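Local structure of uncharacterized protein (Bacteroides ovatus, 4FS7) at residues A[124-134]-A[146-157]. The protein is of unknown function but, as an extracellular leucine-rich repeat protein of the BspA type, probably binds other proteins. Residues are numbered along the deposited sequence; the frame is centred on the assembly and turned at random. Where two conformers were deposited one is given.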
ATOM      1  N   LEU A 124      15.431  17.742   3.302  1.00 11.88           N
ATOM      2  CA  LEU A 124      14.268  18.592   3.456  1.00 12.29           C
ATOM      3  C   LEU A 124      14.526  19.663   4.518  1.00 13.51           C
ATOM      4  O   LEU A 124      15.220  19.417   5.502  1.00 14.46           O
ATOM      5  CB  LEU A 124      13.039  17.775   3.849  1.00 13.51           C
ATOM      6  CG  LEU A 124      12.637  16.716   2.836  1.00 14.54           C
ATOM      7  CD1 LEU A 124      11.515  15.828   3.410  1.00 15.81           C
ATOM      8  CD2 LEU A 124      12.240  17.345   1.504  1.00 18.24           C
ATOM      9  N   PRO A 125      13.978  20.871   4.313  1.00 13.38           N
ATOM     10  CA  PRO A 125      14.109  21.931   5.323  1.00 13.99           C
ATOM     11  C   PRO A 125      13.523  21.525   6.649  1.00 13.20           C
ATOM     12  O   PRO A 125      12.439  20.953   6.690  1.00 14.01           O
ATOM     13  CB  PRO A 125      13.281  23.089   4.743  1.00 15.73           C
ATOM     14  CG  PRO A 125      13.061  22.773   3.351  1.00 14.32           C
ATOM     15  CD  PRO A 125      13.194  21.326   3.157  1.00 12.98           C
ATOM     16  N   LEU A 126      14.227  21.837   7.736  1.00 14.22           N
ATOM     17  CA  LEU A 126      13.745  21.428   9.045  1.00 14.68           C
ATOM     18  C   LEU A 126      12.408  22.007   9.407  1.00 14.24           C
ATOM     19  O   LEU A 126      11.715  21.407  10.234  1.00 17.28           O
ATOM     20  CB  LEU A 126      14.798  21.655  10.142  1.00 17.10           C
ATOM     21  CG  LEU A 126      15.894  20.587  10.130  1.00 21.35           C
ATOM     22  CD1 LEU A 126      16.989  20.909  11.118  1.00 26.82           C
ATOM     23  CD2 LEU A 126      15.306  19.217  10.468  1.00 28.76           C
HETATM   24  N   MSE A 127      12.040  23.166   8.847  1.00 14.50           N
HETATM   25  CA  MSE A 127      10.766  23.813   9.165  1.00 13.98           C
HETATM   26  C   MSE A 127       9.674  23.473   8.132  1.00 13.43           C
HETATM   27  O   MSE A 127       8.639  24.103   8.082  1.00 14.75           O
HETATM   28  CB  MSE A 127      10.956  25.312   9.331  1.00 15.91           C
HETATM   29  CG  MSE A 127      11.971  25.697  10.449  1.00 18.05           C
HETATM   30 SE   MSE A 127      11.741  24.870  12.178  0.75 16.59          SE
HETATM   31  CE  MSE A 127      10.008  25.519  12.134  1.00 16.93           C
ATOM     32  N   LEU A 128       9.884  22.448   7.305  1.00 13.81           N
ATOM     33  CA  LEU A 128       8.862  22.000   6.336  1.00 13.11           C
ATOM     34  C   LEU A 128       7.569  21.577   7.021  1.00 13.11           C
ATOM     35  O   LEU A 128       7.604  20.930   8.071  1.00 13.96           O
ATOM     36  CB  LEU A 128       9.383  20.815   5.524  1.00 11.90           C
ATOM     37  CG  LEU A 128       8.651  20.490   4.206  1.00 12.40           C
ATOM     38  CD1 LEU A 128       9.008  21.548   3.131  1.00 14.31           C
ATOM     39  CD2 LEU A 128       9.011  19.074   3.729  1.00 14.26           C
ATOM     40  N   LYS A 129       6.446  21.898   6.392  1.00 12.28           N
ATOM     41  CA  LYS A 129       5.127  21.640   6.951  1.00 12.21           C
ATOM     42  C   LYS A 129       4.284  20.654   6.137  1.00 12.46           C
ATOM     43  O   LYS A 129       3.453  19.974   6.703  1.00 13.47           O
ATOM     44  CB  LYS A 129       4.372  22.940   7.147  1.00 15.11           C
ATOM     45  CG  LYS A 129       5.026  23.872   8.167  1.00 18.07           C
ATOM     46  CD  LYS A 129       5.240  23.223   9.552  1.00 20.37           C
ATOM     47  CE  LYS A 129       3.937  22.937  10.370  1.00 26.84           C
ATOM     48  NZ  LYS A 129       4.187  22.218  11.716  1.00 23.58           N
ATOM     49  N   SER A 130       4.500  20.558   4.836  1.00 12.70           N
ATOM     50  CA  SER A 130       3.691  19.642   4.036  0.50 11.11           C
ATOM     51  C   SER A 130       4.400  19.171   2.796  1.00 11.37           C
ATOM     52  O   SER A 130       5.269  19.845   2.234  1.00 11.83           O
ATOM     53  CB  SER A 130       2.363  20.288   3.641  0.50 13.49           C
ATOM     54  OG  SER A 130       2.568  21.354   2.719  0.50 16.08           O
ATOM     55  N   ILE A 131       4.034  17.957   2.401  1.00 11.03           N
ATOM     56  CA  ILE A 131       4.521  17.303   1.193  1.00 10.57           C
ATOM     57  C   ILE A 131       3.299  16.891   0.382  1.00 10.82           C
ATOM     58  O   ILE A 131       2.414  16.217   0.909  1.00 12.23           O
ATOM     59  CB  ILE A 131       5.386  16.079   1.521  1.00 10.59           C
ATOM     60  CG1 ILE A 131       6.654  16.509   2.257  1.00 11.45           C
ATOM     61  CG2 ILE A 131       5.714  15.248   0.256  1.00 12.38           C
ATOM     62  CD1 ILE A 131       7.484  15.344   2.854  1.00 12.41           C
ATOM     63  N   GLY A 132       3.240  17.292  -0.887  1.00 11.80           N
ATOM     64  CA  GLY A 132       2.048  17.106  -1.680  1.00 12.10           C
ATOM     65  C   GLY A 132       1.913  15.745  -2.327  1.00 10.95           C
ATOM     66  O   GLY A 132       2.792  14.904  -2.242  1.00 11.67           O
ATOM     67  N   VAL A 133       0.785  15.596  -3.017  1.00 11.67           N
ATOM     68  CA  VAL A 133       0.469  14.383  -3.776  1.00 11.30           C
ATOM     69  C   VAL A 133       1.585  14.095  -4.791  1.00 10.90           C
ATOM     70  O   VAL A 133       2.008  14.977  -5.548  1.00 12.27           O
ATOM     71  CB  VAL A 133      -0.896  14.523  -4.438  1.00 12.21           C
ATOM     72  CG1 VAL A 133      -1.149  13.394  -5.443  1.00 14.30           C
ATOM     73  CG2 VAL A 133      -1.965  14.554  -3.390  1.00 14.63           C
ATOM     74  N   GLU A 134       2.102  12.875  -4.779  1.00 11.28           N
ATOM     75  CA  GLU A 134       3.067  12.441  -5.760  1.00 10.94           C
ATOM     76  C   GLU A 134       4.335  13.300  -5.768  1.00 11.57           C
ATOM     77  O   GLU A 134       5.044  13.366  -6.748  1.00 12.29           O
ATOM     78  CB  GLU A 134       2.453  12.343  -7.146  1.00 12.29           C
ATOM     79  CG  GLU A 134       1.371  11.264  -7.197  1.00 13.53           C
ATOM     80  CD  GLU A 134       0.571  11.238  -8.467  1.00 23.01           C
ATOM     81  OE1 GLU A 134       0.983  11.764  -9.490  1.00 28.40           O
ATOM     82  OE2 GLU A 134      -0.520  10.611  -8.450  1.00 31.49           O
ATOM     83  N   ILE A 146      11.895  12.775   7.182  1.00 13.25           N
ATOM     84  CA  ILE A 146      10.800  13.764   7.126  0.50 12.40           C
ATOM     85  C   ILE A 146      10.820  14.570   8.410  1.00 13.22           C
ATOM     86  O   ILE A 146      10.719  14.001   9.475  1.00 14.37           O
ATOM     87  CB  ILE A 146       9.375  13.120   7.034  0.50 11.46           C
ATOM     88  CG1 ILE A 146       9.275  12.078   5.914  0.50 12.86           C
ATOM     89  CG2 ILE A 146       8.288  14.213   6.875  0.50 13.11           C
ATOM     90  CD1 ILE A 146       9.674  12.566   4.516  0.50 10.98           C
ATOM     91  N   PRO A 147      10.979  15.908   8.322  1.00 13.45           N
ATOM     92  CA  PRO A 147      11.025  16.745   9.507  1.00 14.68           C
ATOM     93  C   PRO A 147       9.795  16.581  10.419  1.00 13.80           C
ATOM     94  O   PRO A 147       8.673  16.323   9.935  1.00 13.78           O
ATOM     95  CB  PRO A 147      11.118  18.162   8.903  1.00 18.04           C
ATOM     96  CG  PRO A 147      11.810  18.001   7.642  1.00 17.63           C
ATOM     97  CD  PRO A 147      11.268  16.702   7.111  1.00 14.65           C
ATOM     98  N   GLU A 148      10.009  16.751  11.719  1.00 15.32           N
ATOM     99  CA  GLU A 148       8.994  16.483  12.743  0.67 15.42           C
ATOM    100  C   GLU A 148       7.731  17.290  12.568  1.00 14.88           C
ATOM    101  O   GLU A 148       6.668  16.887  12.983  1.00 16.75           O
ATOM    102  CB  GLU A 148       9.577  16.686  14.162  0.67 15.61           C
ATOM    103  CG  GLU A 148       9.788  18.133  14.625  0.67 16.34           C
ATOM    104  CD  GLU A 148      10.464  18.254  15.991  0.67 15.92           C
ATOM    105  OE1 GLU A 148       9.923  17.727  17.009  0.67 13.71           O
ATOM    106  OE2 GLU A 148      11.552  18.875  16.021  0.67 17.17           O
ATOM    107  N   GLY A 149       7.867  18.487  12.002  1.00 13.09           N
ATOM    108  CA  GLY A 149       6.747  19.365  11.811  1.00 14.26           C
ATOM    109  C   GLY A 149       5.900  19.170  10.589  1.00 12.87           C
ATOM    110  O   GLY A 149       4.959  19.927  10.401  1.00 14.45           O
ATOM    111  N   VAL A 150       6.255  18.199   9.742  1.00 12.43           N
ATOM    112  CA  VAL A 150       5.434  17.909   8.587  1.00 11.72           C
ATOM    113  C   VAL A 150       4.131  17.293   9.058  1.00 12.06           C
ATOM    114  O   VAL A 150       4.163  16.239   9.726  1.00 14.93           O
ATOM    115  CB  VAL A 150       6.168  17.024   7.585  1.00 11.68           C
ATOM    116  CG1 VAL A 150       5.186  16.483   6.530  1.00 13.51           C
ATOM    117  CG2 VAL A 150       7.313  17.788   6.969  1.00 12.76           C
ATOM    118  N   THR A 151       2.997  17.919   8.747  1.00 12.41           N
ATOM    119  CA  THR A 151       1.688  17.483   9.209  1.00 13.97           C
ATOM    120  C   THR A 151       0.871  16.747   8.159  1.00 13.82           C
ATOM    121  O   THR A 151      -0.128  16.114   8.501  1.00 16.15           O
ATOM    122  CB  THR A 151       0.869  18.668   9.738  1.00 17.05           C
ATOM    123  OG1 THR A 151       0.672  19.618   8.695  1.00 19.86           O
ATOM    124  CG2 THR A 151       1.561  19.342  10.944  1.00 21.42           C
ATOM    125  N   VAL A 152       1.265  16.849   6.897  1.00 13.29           N
ATOM    126  CA  VAL A 152       0.579  16.185   5.781  0.50 14.75           C
ATOM    127  C   VAL A 152       1.588  15.651   4.793  1.00 13.26           C
ATOM    128  O   VAL A 152       2.490  16.397   4.393  1.00 12.26           O
ATOM    129  CB  VAL A 152      -0.304  17.099   4.934  0.50 17.37           C
ATOM    130  CG1 VAL A 152      -1.210  16.189   4.097  0.50 16.77           C
ATOM    131  CG2 VAL A 152      -1.104  18.070   5.760  0.50 18.10           C
ATOM    132  N   ILE A 153       1.403  14.400   4.367  1.00 11.39           N
ATOM    133  CA  ILE A 153       2.121  13.834   3.266  1.00 10.77           C
ATOM    134  C   ILE A 153       1.099  13.252   2.335  1.00 10.79           C
ATOM    135  O   ILE A 153       0.331  12.355   2.724  1.00 12.08           O
ATOM    136  CB  ILE A 153       3.168  12.773   3.684  1.00 11.50           C
ATOM    137  CG1 ILE A 153       4.163  13.325   4.699  1.00 12.31           C
ATOM    138  CG2 ILE A 153       3.903  12.250   2.454  1.00 13.57           C
ATOM    139  CD1 ILE A 153       5.079  12.245   5.288  1.00 15.70           C
ATOM    140  N   GLY A 154       1.021  13.761   1.110  1.00 10.35           N
ATOM    141  CA  GLY A 154      -0.048  13.395   0.208  1.00 11.14           C
ATOM    142  C   GLY A 154       0.058  12.003  -0.399  1.00 10.11           C
ATOM    143  O   GLY A 154       1.090  11.339  -0.371  1.00 10.38           O
ATOM    144  N   ASP A 155      -1.054  11.590  -1.020  1.00 10.53           N
ATOM    145  CA  ASP A 155      -1.154  10.319  -1.691  1.00 10.79           C
ATOM    146  C   ASP A 155       0.045  10.079  -2.590  1.00 10.44           C
ATOM    147  O   ASP A 155       0.465  10.970  -3.352  1.00 10.64           O
ATOM    148  CB  ASP A 155      -2.410  10.273  -2.602  1.00 12.16           C
ATOM    149  CG  ASP A 155      -3.722  10.339  -1.878  1.00 13.75           C
ATOM    150  OD1 ASP A 155      -3.742  10.346  -0.652  1.00 13.47           O
ATOM    151  OD2 ASP A 155      -4.756  10.333  -2.603  1.00 19.37           O
ATOM    152  N   GLU A 156       0.586   8.861  -2.534  1.00 10.33           N
ATOM    153  CA  GLU A 156       1.611   8.426  -3.481  1.00 10.41           C
ATOM    154  C   GLU A 156       2.854   9.335  -3.477  1.00  9.70           C
ATOM    155  O   GLU A 156       3.628   9.322  -4.446  1.00 10.08           O
ATOM    156  CB  GLU A 156       1.050   8.265  -4.897  1.00 12.16           C
ATOM    157  CG  GLU A 156       0.091   7.070  -5.018  1.00 13.04           C
ATOM    158  CD  GLU A 156      -0.268   6.702  -6.436  1.00 21.71           C
ATOM    159  OE1 GLU A 156       0.408   7.123  -7.400  1.00 28.70           O
ATOM    160  OE2 GLU A 156      -1.259   5.963  -6.610  1.00 26.39           O
ATOM    161  N   ALA A 157       3.140   9.994  -2.359  1.00  9.71           N
ATOM    162  CA  ALA A 157       4.276  10.929  -2.342  1.00 10.87           C
ATOM    163  C   ALA A 157       5.611  10.251  -2.599  1.00 10.33           C
ATOM    164  O   ALA A 157       6.498  10.874  -3.174  1.00 11.18           O
ATOM    165  CB  ALA A 157       4.304  11.707  -1.023  1.00 11.03           C
TER
HETATM  166  O   HOH W   1       9.179  20.519  10.354  1.00 18.27           O
HETATM  167  O   HOH W   2       0.914  21.788   6.826  1.00 32.23           O
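Pro147 lays its ring against the preceding turn: CG lies 3.2 Å from Pro125 O, while CD meets Leu124 CD1, the two side chains crossing at about a right angle. With an alanine in its place the CG and CD contacts go, and a gap would probably open beside Leu124. In one of its two conformers, Ile146 CD1 touches both Leu124 CD1 and Ile131 CD1, linking the residue that leads into the turn with the strand. Ile131 and Ile153 run side by side in the same direction, CG2 to CG2 4.1 Å, and Ala157 CB packs on the same Ile131 methyl. Bends at chi2 and chi3 fold Lys129 back, bringing NZ to 2.8 Å from Gly149 O, in the carbonyl plane and on a lone pair. Parallel pairing is documented by Ile131 N to Val152 O (3.0 Å, 165° at the hydrogen) and Gly154 N to Ile131 O (2.8 Å). Glu134 and Glu156 extend alongside each other with carboxylate planes 20° apart; Lys137 forms a salt bridge with Glu156 OE1, which probably eases their like charge. These are successive coils of the leucine-rich repeat solenoid: strand 130-131 is the middle of three parallel strands, between 107-108 and 152-153.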